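PDB 4RK6: glucose-resistance amylase regulator from Weissella paramesenteroides ATCC 33313, which binds glucose between its two lobes and probably acts as a LacI-family, DNA-binding transcriptional regulator. Local coordinates for residues Q57-L62 with D83-E88. Numbering follows the deposited sequence.
Sequences QVFQTL and DKLLEE
F59 reaches from helix 52-64 to helix 79-87 and lays its ring against K84 and L85, which make up nearly all of the contact on the side of 83-88. The CG of F59 lies anti to the backbone N (chi1 162°), and this torsion turns the ring toward helix 79-87. L85 meets the ring at its edge: CD2 comes within 3.7 Å of F59 CE1, and CG lies in the ring plane, 4.0 Å from F59 CD1. L85 and F59 point in opposing senses as they pass, whereas the lysine chain lies roughly perpendicular to the phenylalanine. K84 CB touches F59 CZ at 3.7 Å, and its CD lies over one ring face, 4.1 Å from F59 CE2, so the lysine contributes aliphatic chain to the packing. One turn after F59, L62 adds a looser apolar touch, its CB standing 4.4 Å from L85 CD2. No hydrogen bond links the two segments; the contact is apolar and small, burying 217 Å² over both sides. The axes of segments 57-62 and 83-87 come within 11.2 Å and run nearly parallel, 15° apart, and one large ring bridges much of their separation. Y56 of helix 52-64 also touches K84. The helices belong to consecutive beta-alpha-beta crossovers, 42-48 to 69-72 and 69-72 to 91-95, on one face of the N-terminal lobe's parallel strands in this periplasmic-binding-protein-like fold; L85 reaches down onto V70, M72 and V92 of those strands, while helix 52-64 packs V58 and T61 against E42 of the second subunit.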
ATOM      1  N   GLN A  57       1.849  -7.708  24.806  1.00 51.05           N
ATOM      2  CA  GLN A  57       0.412  -7.364  24.783  1.00 45.00           C
ATOM      3  C   GLN A  57      -0.286  -7.988  23.580  1.00 40.82           C
ATOM      4  O   GLN A  57      -1.375  -8.551  23.718  1.00 58.35           O
ATOM      5  CB  GLN A  57       0.190  -5.837  24.779  1.00 69.36           C
ATOM      6  CG  GLN A  57       0.742  -5.096  25.994  1.00 96.76           C
ATOM      7  CD  GLN A  57       0.270  -5.683  27.316  1.00131.97           C
ATOM      8  OE1 GLN A  57      -0.924  -5.899  27.517  1.00 91.77           O
ATOM      9  NE2 GLN A  57       1.208  -5.945  28.224  1.00 78.19           N
ATOM     10  N   VAL A  58       0.347  -7.893  22.412  1.00 37.91           N
ATOM     11  CA  VAL A  58      -0.143  -8.544  21.195  1.00 53.65           C
ATOM     12  C   VAL A  58      -0.328 -10.037  21.425  1.00 59.49           C
ATOM     13  O   VAL A  58      -1.335 -10.612  21.028  1.00 45.57           O
ATOM     14  CB  VAL A  58       0.824  -8.336  20.006  1.00 48.01           C
ATOM     15  CG1 VAL A  58       0.461  -9.235  18.823  1.00 64.85           C
ATOM     16  CG2 VAL A  58       0.829  -6.883  19.574  1.00 63.66           C
ATOM     17  N   PHE A  59       0.649 -10.667  22.063  1.00 43.16           N
ATOM     18  CA  PHE A  59       0.538 -12.073  22.367  1.00 32.45           C
ATOM     19  C   PHE A  59      -0.658 -12.346  23.280  1.00 38.06           C
ATOM     20  O   PHE A  59      -1.419 -13.283  23.047  1.00 36.51           O
ATOM     21  CB  PHE A  59       1.828 -12.613  23.009  1.00 39.61           C
ATOM     22  CG  PHE A  59       1.626 -13.899  23.721  1.00 34.55           C
ATOM     23  CD1 PHE A  59       1.529 -15.082  23.010  1.00 30.47           C
ATOM     24  CD2 PHE A  59       1.522 -13.945  25.107  1.00 34.28           C
ATOM     25  CE1 PHE A  59       1.313 -16.279  23.664  1.00 32.63           C
ATOM     26  CE2 PHE A  59       1.300 -15.143  25.764  1.00 40.03           C
ATOM     27  CZ  PHE A  59       1.200 -16.315  25.041  1.00 37.00           C
ATOM     28  N   GLN A  60      -0.833 -11.542  24.323  1.00 33.06           N
ATOM     29  CA  GLN A  60      -1.999 -11.708  25.203  1.00 55.03           C
ATOM     30  C   GLN A  60      -3.340 -11.609  24.439  1.00 39.20           C
ATOM     31  O   GLN A  60      -4.283 -12.320  24.773  1.00 51.71           O
ATOM     32  CB  GLN A  60      -1.948 -10.718  26.359  1.00 60.66           C
ATOM     33  CG  GLN A  60      -0.877 -11.075  27.376  1.00 45.64           C
ATOM     34  CD  GLN A  60      -0.748 -10.048  28.489  1.00133.43           C
ATOM     35  OE1 GLN A  60      -0.756 -10.393  29.670  1.00 66.11           O
ATOM     36  NE2 GLN A  60      -0.622  -8.779  28.117  1.00 73.87           N
ATOM     37  N   THR A  61      -3.384 -10.743  23.420  1.00 53.40           N
ATOM     38  CA  THR A  61      -4.543 -10.565  22.519  1.00 38.06           C
ATOM     39  C   THR A  61      -4.777 -11.811  21.644  1.00 51.43           C
ATOM     40  O   THR A  61      -5.908 -12.188  21.360  1.00 50.21           O
ATOM     41  CB  THR A  61      -4.320  -9.331  21.607  1.00 56.24           C
ATOM     42  OG1 THR A  61      -4.337  -8.142  22.406  1.00 51.05           O
ATOM     43  CG2 THR A  61      -5.380  -9.216  20.509  1.00 51.12           C
ATOM     44  N   LEU A  62      -3.698 -12.458  21.230  1.00 34.17           N
ATOM     45  CA  LEU A  62      -3.803 -13.703  20.456  1.00 34.31           C
ATOM     46  C   LEU A  62      -4.367 -14.883  21.249  1.00 41.68           C
ATOM     47  O   LEU A  62      -5.351 -15.472  20.803  1.00 47.22           O
ATOM     48  CB  LEU A  62      -2.477 -14.028  19.762  1.00 36.71           C
ATOM     49  CG  LEU A  62      -2.105 -13.009  18.667  1.00 34.31           C
ATOM     50  CD1 LEU A  62      -0.640 -13.096  18.232  1.00 36.74           C
ATOM     51  CD2 LEU A  62      -3.007 -13.108  17.449  1.00 34.77           C
ATOM     52  N   ASP A  83       7.432 -19.914  20.829  1.00 24.25           N
ATOM     53  CA  ASP A  83       7.348 -20.910  21.893  1.00 24.29           C
ATOM     54  C   ASP A  83       6.071 -20.819  22.729  1.00 22.62           C
ATOM     55  O   ASP A  83       5.413 -21.823  22.922  1.00 24.03           O
ATOM     56  CB  ASP A  83       8.568 -20.861  22.823  1.00 22.88           C
ATOM     57  CG  ASP A  83       9.812 -21.454  22.187  1.00 29.41           C
ATOM     58  OD1 ASP A  83       9.758 -22.632  21.747  1.00 30.92           O
ATOM     59  OD2 ASP A  83      10.850 -20.738  22.140  1.00 29.67           O
ATOM     60  N   LYS A  84       5.717 -19.632  23.223  1.00 24.14           N
ATOM     61  CA  LYS A  84       4.515 -19.511  24.050  1.00 24.56           C
ATOM     62  C   LYS A  84       3.243 -19.922  23.288  1.00 22.21           C
ATOM     63  O   LYS A  84       2.358 -20.582  23.845  1.00 26.78           O
ATOM     64  CB  LYS A  84       4.385 -18.094  24.635  1.00 26.67           C
ATOM     65  CG  LYS A  84       5.319 -17.851  25.829  1.00 30.70           C
ATOM     66  CD  LYS A  84       5.102 -16.454  26.402  1.00 45.41           C
ATOM     67  CE  LYS A  84       5.452 -16.348  27.878  1.00 87.37           C
ATOM     68  NZ  LYS A  84       4.618 -17.245  28.721  1.00 61.14           N
ATOM     69  N   LEU A  85       3.172 -19.592  22.013  1.00 23.44           N
ATOM     70  CA  LEU A  85       1.986 -19.973  21.220  1.00 22.97           C
ATOM     71  C   LEU A  85       1.939 -21.472  21.014  1.00 19.88           C
ATOM     72  O   LEU A  85       0.925 -22.110  21.279  1.00 23.92           O
ATOM     73  CB  LEU A  85       1.945 -19.236  19.874  1.00 23.83           C
ATOM     74  CG  LEU A  85       1.708 -17.731  19.998  1.00 26.44           C
ATOM     75  CD1 LEU A  85       2.106 -17.064  18.704  1.00 26.01           C
ATOM     76  CD2 LEU A  85       0.264 -17.406  20.347  1.00 27.58           C
ATOM     77  N   LEU A  86       3.059 -22.066  20.611  1.00 24.61           N
ATOM     78  CA  LEU A  86       3.096 -23.515  20.438  1.00 25.28           C
ATOM     79  C   LEU A  86       2.738 -24.238  21.730  1.00 23.72           C
ATOM     80  O   LEU A  86       2.060 -25.255  21.709  1.00 23.64           O
ATOM     81  CB  LEU A  86       4.470 -23.966  19.959  1.00 23.33           C
ATOM     82  CG  LEU A  86       4.930 -23.552  18.560  1.00 25.54           C
ATOM     83  CD1 LEU A  86       6.403 -23.900  18.380  1.00 22.72           C
ATOM     84  CD2 LEU A  86       4.104 -24.231  17.474  1.00 26.25           C
ATOM     85  N   GLU A  87       3.190 -23.685  22.854  1.00 22.07           N
ATOM     86  CA  GLU A  87       2.957 -24.286  24.162  1.00 22.95           C
ATOM     87  C   GLU A  87       1.501 -24.147  24.613  1.00 27.75           C
ATOM     88  O   GLU A  87       1.078 -24.854  25.519  1.00 29.72           O
ATOM     89  CB  GLU A  87       3.933 -23.706  25.186  1.00 26.77           C
ATOM     90  CG  GLU A  87       5.381 -24.079  24.871  1.00 26.12           C
ATOM     91  CD  GLU A  87       6.409 -23.316  25.676  1.00 23.72           C
ATOM     92  OE1 GLU A  87       6.023 -22.661  26.674  1.00 28.60           O
ATOM     93  OE2 GLU A  87       7.598 -23.371  25.304  1.00 26.93           O
ATOM     94  N   GLU A  88       0.737 -23.269  23.956  1.00 28.39           N
ATOM     95  CA  GLU A  88      -0.723 -23.174  24.174  1.00 32.19           C
ATOM     96  C   GLU A  88      -1.507 -24.017  23.161  1.00 31.33           C
ATOM     97  O   GLU A  88      -2.726 -23.901  23.067  1.00 30.54           O
ATOM     98  CB  GLU A  88      -1.204 -21.712  24.089  1.00 31.17           C
ATOM     99  CG  GLU A  88      -0.596 -20.763  25.105  1.00 43.81           C
ATOM    100  CD  GLU A  88      -1.121 -20.947  26.518  1.00 82.82           C
ATOM    101  OE1 GLU A  88      -0.459 -20.446  27.452  1.00 69.59           O
ATOM    102  OE2 GLU A  88      -2.184 -21.577  26.708  1.00 55.45           O
TER